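Local coordinates for protein 4-hydroxybenzoyl-CoA thioesterase (PDB 1BVQ) that hydrolyses 4-hydroxybenzoyl-CoA to 4-hydroxybenzoate and CoA, the last step in making 4-hydroxybenzoate from 4-chlorobenzoate, at residues 61-66 with 114-119; 20-25 with 70-75; 52-57 with 133-138. All blocks are in the same frame, centred on the assembly; numbering follows the deposited sequence.

Interaction 1. Residues 61-66 with 114-119; sequences IVSCNA and DEIRVF
Val62 and Ser63 both face Ile116 in a classic beta bulge, set in an antiparallel strand pair of the hotdog-fold sheet. Ile116 O takes the N-H of Val62 (Val62 N to Ile116 O 2.8 Å); a longer bond from Ser63 N is less sure. Beyond the bulge, Asn65 and Asp114 form a hydrogen-bonded pair, Asn65 N to Asp114 O 2.7 Å. At the bulge, Val62 CG2 meets Ile116 CG2 at 3.6 Å and Val62 CG1 meets Val118 CG1 at 4.0 Å. Valine suits this place because its two methyl branches let one residue touch both neighbours.

On the face of Ile61 and Glu115, Ile61 CB sits 4.2 Å above the guanidinium plane of Arg117. Arg117, its chain extended from CG to NE (chi2 175°, chi3 179°), reaches out on the same face of the sheet as Glu115, whose OE1 lies at the guanidinium edge and also accepts from His96. Arg117 NH2 forms a further salt bridge with Asp32. Ser63, Cys64 and Ala66 continue the sheet into a second subunit. Arg117 NE and NH2 grip the single atom Glu115 OE1 side-on, each at 3.1 Å, and NH1 bonds to Thr59 O.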
loop_
_atom_site.group_PDB
_atom_site.type_symbol
_atom_site.label_atom_id
_atom_site.label_comp_id
_atom_site.label_asym_id
_atom_site.label_seq_id
_atom_site.Cartn_x
_atom_site.Cartn_y
_atom_site.Cartn_z
ATOM N N ILE A 61 -14.125 11.008 1.666
ATOM C CA ILE A 61 -14.733 10.575 2.888
ATOM C C ILE A 61 -14.668 11.661 3.972
ATOM O O ILE A 61 -13.680 12.375 4.155
ATOM C CB ILE A 61 -14.117 9.186 3.088
ATOM C CG1 ILE A 61 -14.865 8.360 4.050
ATOM C CG2 ILE A 61 -12.649 9.272 3.414
ATOM C CD1 ILE A 61 -15.082 9.109 5.377
ATOM N N VAL A 62 -15.761 11.790 4.716
ATOM C CA VAL A 62 -15.849 12.787 5.803
ATOM C C VAL A 62 -15.864 12.113 7.182
ATOM O O VAL A 62 -15.408 12.624 8.185
ATOM C CB VAL A 62 -16.913 13.925 5.625
ATOM C CG1 VAL A 62 -17.104 14.358 4.169
ATOM C CG2 VAL A 62 -18.278 13.567 6.111
ATOM N N SER A 63 -16.389 10.920 7.212
ATOM C CA SER A 63 -16.443 10.235 8.454
ATOM C C SER A 63 -16.669 8.773 8.216
ATOM O O SER A 63 -17.083 8.349 7.149
ATOM C CB SER A 63 -17.798 10.660 8.996
ATOM O OG SER A 63 -17.723 10.980 10.305
ATOM N N CYS A 64 -16.415 7.983 9.244
ATOM C CA CYS A 64 -16.644 6.592 9.051
ATOM C C CYS A 64 -16.609 5.830 10.369
ATOM O O CYS A 64 -15.946 6.198 11.310
ATOM C CB CYS A 64 -15.666 6.128 8.031
ATOM S SG CYS A 64 -14.039 6.357 8.743
ATOM N N ASN A 65 -17.351 4.771 10.441
ATOM C CA ASN A 65 -17.362 4.000 11.649
ATOM C C ASN A 65 -17.298 2.568 11.173
ATOM O O ASN A 65 -18.090 2.219 10.299
ATOM C CB ASN A 65 -18.670 4.316 12.386
ATOM C CG ASN A 65 -19.246 3.160 13.168
ATOM O OD1 ASN A 65 -19.893 2.274 12.575
ATOM N ND2 ASN A 65 -19.007 3.178 14.483
ATOM N N ALA A 66 -16.361 1.778 11.754
ATOM C CA ALA A 66 -16.147 0.376 11.422
ATOM C C ALA A 66 -15.995 -0.480 12.670
ATOM O O ALA A 66 -15.509 -0.026 13.692
ATOM C CB ALA A 66 -14.832 0.204 10.693
ATOM N N ASP A 114 -19.582 2.016 8.154
ATOM C CA ASP A 114 -20.440 3.035 7.631
ATOM C C ASP A 114 -19.510 4.174 7.246
ATOM O O ASP A 114 -18.744 4.678 8.079
ATOM C CB ASP A 114 -21.446 3.535 8.684
ATOM C CG ASP A 114 -22.707 2.786 8.899
ATOM O OD1 ASP A 114 -23.009 1.946 8.004
ATOM O OD2 ASP A 114 -23.378 3.002 9.848
ATOM N N GLU A 115 -19.582 4.551 5.979
ATOM C CA GLU A 115 -18.759 5.622 5.483
ATOM C C GLU A 115 -19.602 6.804 5.054
ATOM O O GLU A 115 -20.468 6.674 4.215
ATOM C CB GLU A 115 -18.039 5.190 4.203
ATOM C CG GLU A 115 -16.986 4.062 4.409
ATOM C CD GLU A 115 -16.230 3.899 3.138
ATOM O OE1 GLU A 115 -16.751 3.864 2.056
ATOM O OE2 GLU A 115 -14.965 3.817 3.319
ATOM N N ILE A 116 -19.333 7.958 5.641
ATOM C CA ILE A 116 -20.051 9.143 5.293
ATOM C C ILE A 116 -19.192 9.867 4.258
ATOM O O ILE A 116 -18.074 10.287 4.551
ATOM C CB ILE A 116 -20.397 10.061 6.476
ATOM C CG1 ILE A 116 -21.380 9.383 7.408
ATOM C CG2 ILE A 116 -21.109 11.374 6.014
ATOM C CD1 ILE A 116 -21.724 10.387 8.552
ATOM N N ARG A 117 -19.716 9.978 3.038
ATOM C CA ARG A 117 -19.006 10.633 1.948
ATOM C C ARG A 117 -19.800 11.755 1.294
ATOM O O ARG A 117 -20.981 11.938 1.560
ATOM C CB ARG A 117 -18.842 9.612 0.905
ATOM C CG ARG A 117 -17.785 8.579 1.307
ATOM C CD ARG A 117 -17.809 7.534 0.241
ATOM N NE ARG A 117 -16.832 6.470 0.444
ATOM C CZ ARG A 117 -15.575 6.474 0.005
ATOM N NH1 ARG A 117 -15.058 7.494 -0.674
ATOM N NH2 ARG A 117 -14.788 5.395 0.252
ATOM N N VAL A 118 -19.127 12.509 0.436
ATOM C CA VAL A 118 -19.737 13.619 -0.283
ATOM C C VAL A 118 -19.210 13.733 -1.700
ATOM O O VAL A 118 -18.082 13.325 -2.022
ATOM C CB VAL A 118 -19.415 14.999 0.300
ATOM C CG1 VAL A 118 -20.078 15.307 1.624
ATOM C CG2 VAL A 118 -17.941 15.387 0.289
ATOM N N PHE A 119 -20.061 14.295 -2.543
ATOM C CA PHE A 119 -19.720 14.511 -3.921
ATOM C C PHE A 119 -18.878 15.744 -3.829
ATOM O O PHE A 119 -19.218 16.648 -3.071
ATOM C CB PHE A 119 -20.947 14.780 -4.786
ATOM C CG PHE A 119 -21.465 13.445 -5.154
ATOM C CD1 PHE A 119 -20.859 12.734 -6.183
ATOM C CD2 PHE A 119 -22.514 12.859 -4.448
ATOM C CE1 PHE A 119 -21.328 11.465 -6.515
ATOM C CE2 PHE A 119 -23.007 11.595 -4.769
ATOM C CZ PHE A 119 -22.399 10.904 -5.815
#

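Interaction 2. Residues 20-25 with 70-75; sequences GIVWYP and CTASYD. Unlike the reference sequence in segment 20-25: Tyr24 (reference Phe).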
loop_
_atom_site.group_PDB
_atom_site.type_symbol
_atom_site.label_atom_id
_atom_site.label_comp_id
_atom_site.label_asym_id
_atom_site.label_seq_id
_atom_site.Cartn_x
_atom_site.Cartn_y
_atom_site.Cartn_z
ATOM N N GLY A 20 0.143 -12.885 10.510
ATOM C CA GLY A 20 -0.584 -13.798 9.619
ATOM C C GLY A 20 -2.020 -13.439 9.259
ATOM O O GLY A 20 -2.722 -14.217 8.603
ATOM N N ILE A 21 -2.480 -12.258 9.675
ATOM C CA ILE A 21 -3.838 -11.843 9.354
ATOM C C ILE A 21 -3.824 -10.561 8.517
ATOM O O ILE A 21 -2.827 -9.848 8.508
ATOM C CB ILE A 21 -4.759 -11.723 10.543
ATOM C CG1 ILE A 21 -3.988 -11.198 11.722
ATOM C CG2 ILE A 21 -5.431 -13.069 10.808
ATOM C CD1 ILE A 21 -4.798 -10.094 12.400
ATOM N N VAL A 22 -4.927 -10.305 7.830
ATOM C CA VAL A 22 -5.071 -9.143 6.997
ATOM C C VAL A 22 -4.704 -7.960 7.809
ATOM O O VAL A 22 -5.155 -7.833 8.939
ATOM C CB VAL A 22 -6.547 -8.959 6.613
ATOM C CG1 VAL A 22 -6.705 -7.605 5.942
ATOM C CG2 VAL A 22 -6.893 -9.996 5.559
ATOM N N TRP A 23 -3.868 -7.119 7.247
ATOM C CA TRP A 23 -3.447 -5.910 7.936
ATOM C C TRP A 23 -4.605 -4.930 7.701
ATOM O O TRP A 23 -4.995 -4.668 6.558
ATOM C CB TRP A 23 -2.135 -5.456 7.341
ATOM C CG TRP A 23 -1.618 -4.250 8.031
ATOM C CD1 TRP A 23 -1.596 -4.076 9.386
ATOM C CD2 TRP A 23 -1.028 -3.082 7.424
ATOM N NE1 TRP A 23 -1.015 -2.849 9.677
ATOM C CE2 TRP A 23 -0.662 -2.214 8.485
ATOM C CE3 TRP A 23 -0.821 -2.664 6.094
ATOM C CZ2 TRP A 23 -0.080 -0.950 8.227
ATOM C CZ3 TRP A 23 -0.210 -1.450 5.862
ATOM C CH2 TRP A 23 0.142 -0.603 6.920
ATOM N N TYR A 24 -5.158 -4.421 8.789
ATOM C CA TYR A 24 -6.298 -3.525 8.828
ATOM C C TYR A 24 -6.510 -2.452 7.754
ATOM O O TYR A 24 -7.588 -2.345 7.120
ATOM C CB TYR A 24 -6.815 -3.322 10.279
ATOM C CG TYR A 24 -6.262 -2.005 10.774
ATOM C CD1 TYR A 24 -6.911 -0.818 10.401
ATOM C CD2 TYR A 24 -5.113 -1.915 11.568
ATOM C CE1 TYR A 24 -6.465 0.446 10.803
ATOM C CE2 TYR A 24 -4.654 -0.655 11.975
ATOM C CZ TYR A 24 -5.317 0.526 11.596
ATOM O OH TYR A 24 -4.874 1.800 11.989
ATOM N N PRO A 25 -5.481 -1.644 7.550
ATOM C CA PRO A 25 -5.569 -0.582 6.568
ATOM C C PRO A 25 -5.982 -1.069 5.222
ATOM O O PRO A 25 -6.518 -0.300 4.426
ATOM C CB PRO A 25 -4.250 0.219 6.570
ATOM C CG PRO A 25 -3.600 -0.089 7.914
ATOM C CD PRO A 25 -4.257 -1.419 8.401
ATOM N N CYS A 70 -14.259 -10.429 13.151
ATOM C CA CYS A 70 -13.499 -11.733 12.915
ATOM C C CYS A 70 -12.195 -11.490 12.128
ATOM O O CYS A 70 -12.064 -10.502 11.440
ATOM C CB CYS A 70 -14.443 -12.598 12.073
ATOM S SG CYS A 70 -13.797 -14.262 11.615
ATOM N N THR A 71 -11.201 -12.402 12.210
ATOM C CA THR A 71 -9.932 -12.217 11.424
ATOM C C THR A 71 -10.084 -12.742 9.986
ATOM O O THR A 71 -10.985 -13.535 9.674
ATOM C CB THR A 71 -8.741 -12.962 12.007
ATOM O OG1 THR A 71 -9.114 -14.298 12.307
ATOM C CG2 THR A 71 -8.195 -12.313 13.276
ATOM N N ALA A 72 -9.093 -12.457 9.170
ATOM C CA ALA A 72 -9.078 -12.982 7.822
ATOM C C ALA A 72 -7.620 -13.128 7.412
ATOM O O ALA A 72 -6.788 -12.441 7.972
ATOM C CB ALA A 72 -9.965 -12.259 6.825
ATOM N N SER A 73 -7.355 -14.026 6.452
ATOM C CA SER A 73 -6.011 -14.273 5.980
ATOM C C SER A 73 -5.953 -14.600 4.507
ATOM O O SER A 73 -6.991 -14.756 3.841
ATOM C CB SER A 73 -5.350 -15.401 6.783
ATOM O OG SER A 73 -3.924 -15.325 6.598
ATOM N N TYR A 74 -4.707 -14.700 4.000
ATOM C CA TYR A 74 -4.487 -14.996 2.594
ATOM C C TYR A 74 -5.260 -16.194 2.078
ATOM O O TYR A 74 -5.543 -17.156 2.787
ATOM C CB TYR A 74 -3.078 -14.774 2.098
ATOM C CG TYR A 74 -2.165 -15.785 2.675
ATOM C CD1 TYR A 74 -1.583 -15.635 3.937
ATOM C CD2 TYR A 74 -1.899 -16.926 1.911
ATOM C CE1 TYR A 74 -0.737 -16.644 4.417
ATOM C CE2 TYR A 74 -1.068 -17.945 2.368
ATOM C CZ TYR A 74 -0.487 -17.773 3.618
ATOM O OH TYR A 74 0.314 -18.766 4.028
ATOM N N ASP A 75 -5.622 -16.133 0.822
ATOM C CA ASP A 75 -6.371 -17.224 0.254
ATOM C C ASP A 75 -7.860 -17.070 0.494
ATOM O O ASP A 75 -8.664 -17.529 -0.303
ATOM C CB ASP A 75 -5.758 -18.623 0.458
ATOM C CG ASP A 75 -4.411 -18.710 -0.224
ATOM O OD1 ASP A 75 -4.192 -18.162 -1.294
ATOM O OD2 ASP A 75 -3.510 -19.403 0.456
#
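The flat groups that meet between Gly20-Val22 and Ala72-Ser73 are peptide carbonyls. Val22 N lies 2.8 Å from Ala72 O in a straight bond (166° at the hydrogen), although the donor is tilted 29° from the carbonyl plane. Ile21 CG2 comes within 3.2 Å of Ala72 O. The carbonyl of Gly20 is met almost end-on, with Ser73 OG donating to Gly20 O across 2.6 Å. Among the rings, Pro25 CD lies over one face of Trp23, and Tyr74 meets Phe13 edge-to-face while forming a cation-pi pair with Arg48 of the third subunit.

Ser73 swings OG anti to its own amide (chi1 -161°), which brings the hydroxyl within bonding reach of Gly20 O. A serine suits this place because OG can donate here and still accept from Arg48 of the third subunit. With an alanine here, Gly20 O would probably lose its hydroxyl donor and that arginine one acceptor. Gly20 itself has a positive phi, where a CB would press on the preceding carbonyl. Ile21 CG2 touches Thr71 CB at 3.5 Å, branched against branched, and Val22 CG2 reaches Ala72 CB at 4.0 Å.

The contact, which borders the active-site Asp17, ties the loop before helix 25-42 to the one joining strands 56-68 and 77-87; Val22 and Ala72 both rest on Ile11 and on Tyr27 of that helix.

Interaction 3. Residues 52-57 with 133-138; sequences VERGIV and PADYIE
Arg54 and Asp135 supply the charged part of the contact, approaching from opposite directions in a salt bridge between Arg54 NH2 and Asp135 OD1. The modelled separation of 2.5 Å is very short, so its exact value is doubtful. The guanidinium and carboxylate planes stand 88° apart, which excludes a flat, two-pronged pairing. Arginine suits the place because its long chain, extended from CG to NE, spans from the end of helix 47-53 to the first turn of helix 134-139.

The same chain also packs. It slides past Tyr136 in the opposite sense, with Tyr136 CZ 4.0 Å above one guanidinium face, offset toward the rim, and the two planes 43° apart. Arg54 CD lies 3.3 Å from Tyr136 OH, while NE is poorly angled for a hydrogen bond to that hydroxyl.

The apolar part belongs to Ile56, whose CD1 touches Tyr136 CE2 at 3.7 Å and Pro133 CG at 4.0 Å. Gly55, with positive phi, turns the chain out of the helix. Pro133 occupies the N-cap, where its O accepts from Ile137 N, and its CB lies over one face of the Tyr136 ring. Ile56 and Tyr136 pack on Phe119, tying helix 134-139 to the sheet near substrate-binding Trp47.

A salt bridge thus borders an apolar cluster, and Asp135, in the first helical turn, would probably be stabilised as an anion by both Arg54 and the helix N-terminus.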
loop_
_atom_site.group_PDB
_atom_site.type_symbol
_atom_site.label_atom_id
_atom_site.label_comp_id
_atom_site.label_asym_id
_atom_site.label_seq_id
_atom_site.Cartn_x
_atom_site.Cartn_y
_atom_site.Cartn_z
ATOM N N VAL A 52 -14.993 16.205 -16.126
ATOM C CA VAL A 52 -14.908 17.164 -17.203
ATOM C C VAL A 52 -16.306 17.644 -17.564
ATOM O O VAL A 52 -16.517 18.812 -17.903
ATOM C CB VAL A 52 -14.185 16.516 -18.366
ATOM C CG1 VAL A 52 -15.105 16.200 -19.550
ATOM C CG2 VAL A 52 -13.055 17.423 -18.874
ATOM N N GLU A 53 -17.174 16.737 -17.458
ATOM C CA GLU A 53 -18.577 16.918 -17.737
ATOM C C GLU A 53 -19.213 17.800 -16.663
ATOM O O GLU A 53 -19.850 18.828 -16.936
ATOM C CB GLU A 53 -19.220 15.547 -17.728
ATOM C CG GLU A 53 -20.119 15.278 -18.914
ATOM C CD GLU A 53 -21.330 14.493 -18.486
ATOM O OE1 GLU A 53 -21.443 14.159 -17.248
ATOM O OE2 GLU A 53 -22.228 14.170 -19.346
ATOM N N ARG A 54 -19.026 17.409 -15.448
ATOM C CA ARG A 54 -19.625 18.145 -14.347
ATOM C C ARG A 54 -18.604 18.831 -13.478
ATOM O O ARG A 54 -18.977 19.582 -12.561
ATOM C CB ARG A 54 -20.383 17.224 -13.472
ATOM C CG ARG A 54 -21.798 17.062 -13.891
ATOM C CD ARG A 54 -22.382 15.855 -13.248
ATOM N NE ARG A 54 -23.473 15.310 -13.983
ATOM C CZ ARG A 54 -24.717 15.545 -13.664
ATOM N NH1 ARG A 54 -25.007 16.332 -12.616
ATOM N NH2 ARG A 54 -25.746 15.037 -14.328
ATOM N N GLY A 55 -17.472 18.306 -13.529
ATOM C CA GLY A 55 -16.373 18.853 -12.723
ATOM C C GLY A 55 -16.293 18.156 -11.366
ATOM O O GLY A 55 -15.609 18.635 -10.447
ATOM N N ILE A 56 -16.971 16.972 -11.249
ATOM C CA ILE A 56 -16.956 16.145 -9.995
ATOM C C ILE A 56 -15.725 15.233 -9.951
ATOM O O ILE A 56 -15.501 14.389 -10.812
ATOM C CB ILE A 56 -18.233 15.285 -9.823
ATOM C CG1 ILE A 56 -19.479 16.180 -9.797
ATOM C CG2 ILE A 56 -18.233 14.502 -8.497
ATOM C CD1 ILE A 56 -20.780 15.496 -10.228
ATOM N N VAL A 57 -14.931 15.489 -8.927
ATOM C CA VAL A 57 -13.710 14.762 -8.735
ATOM C C VAL A 57 -13.874 13.443 -8.014
ATOM O O VAL A 57 -12.920 12.679 -7.914
ATOM C CB VAL A 57 -12.611 15.668 -8.184
ATOM C CG1 VAL A 57 -12.750 16.992 -8.947
ATOM C CG2 VAL A 57 -12.777 15.880 -6.667
ATOM N N PRO A 133 -26.141 15.320 -7.244
ATOM C CA PRO A 133 -26.935 15.463 -8.428
ATOM C C PRO A 133 -28.113 14.501 -8.488
ATOM O O PRO A 133 -28.051 13.295 -8.138
ATOM C CB PRO A 133 -25.954 15.415 -9.615
ATOM C CG PRO A 133 -24.562 15.304 -9.029
ATOM C CD PRO A 133 -24.690 15.152 -7.509
ATOM N N ALA A 134 -29.182 15.087 -8.924
ATOM C CA ALA A 134 -30.435 14.417 -9.054
ATOM C C ALA A 134 -30.321 13.227 -9.989
ATOM O O ALA A 134 -31.066 12.236 -9.855
ATOM C CB ALA A 134 -31.489 15.384 -9.592
ATOM N N ASP A 135 -29.388 13.237 -10.988
ATOM C CA ASP A 135 -29.430 12.018 -11.813
ATOM C C ASP A 135 -28.738 10.915 -11.053
ATOM O O ASP A 135 -29.044 9.757 -11.307
ATOM C CB ASP A 135 -29.002 12.028 -13.292
ATOM C CG ASP A 135 -28.212 13.185 -13.624
ATOM O OD1 ASP A 135 -27.114 13.348 -13.083
ATOM O OD2 ASP A 135 -28.680 14.005 -14.463
ATOM N N TYR A 136 -27.860 11.283 -10.098
ATOM C CA TYR A 136 -27.197 10.273 -9.257
ATOM C C TYR A 136 -28.231 9.658 -8.316
ATOM O O TYR A 136 -28.310 8.447 -8.189
ATOM C CB TYR A 136 -26.001 10.858 -8.496
ATOM C CG TYR A 136 -24.962 11.342 -9.508
ATOM C CD1 TYR A 136 -25.186 11.120 -10.870
ATOM C CD2 TYR A 136 -23.799 12.001 -9.113
ATOM C CE1 TYR A 136 -24.271 11.559 -11.830
ATOM C CE2 TYR A 136 -22.879 12.445 -10.072
ATOM C CZ TYR A 136 -23.115 12.225 -11.433
ATOM O OH TYR A 136 -22.223 12.661 -12.375
ATOM N N ILE A 137 -29.054 10.457 -7.651
ATOM C CA ILE A 137 -30.050 9.844 -6.764
ATOM C C ILE A 137 -30.985 8.931 -7.558
ATOM O O ILE A 137 -31.398 7.858 -7.083
ATOM C CB ILE A 137 -30.907 10.840 -6.045
ATOM C CG1 ILE A 137 -30.104 11.570 -4.973
ATOM C CG2 ILE A 137 -32.080 10.113 -5.381
ATOM C CD1 ILE A 137 -30.958 12.082 -3.820
ATOM N N GLU A 138 -31.291 9.355 -8.758
ATOM C CA GLU A 138 -32.142 8.601 -9.634
ATOM C C GLU A 138 -31.532 7.233 -9.853
ATOM O O GLU A 138 -32.150 6.229 -9.511
ATOM C CB GLU A 138 -32.326 9.323 -11.019
ATOM C CG GLU A 138 -33.709 9.108 -11.692
ATOM C CD GLU A 138 -34.068 10.104 -12.782
ATOM O OE1 GLU A 138 -34.378 11.299 -12.325
ATOM O OE2 GLU A 138 -34.083 9.822 -13.970
#

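Overall arrangement
Strand 56-68 serves interactions 1 and 3, whose centres lie 19 Å apart. Phe119 joins them: its CE1 is 3.6 Å from Tyr136 CD2 and its CD1 3.9 Å from Ile56 CG2. Interaction 2 lies about 36 Å from interaction 3, centre to centre, on the opposite side of the chain's centre. Each contact lies near a residue of the substrate site or the active site: Ile61 is probably part of the substrate site, Val118 is about 5 Å from Lys90 and Ile56 about 5 Å from Trp47 (between side chains), while the side chain of Ile21 is about 4 Å from that of the active-site Asp17. Between subunits, Tyr24 of segment 20-25 packs on Ile61 and Arg117 of a neighbouring chain, linking interactions 1 and 2.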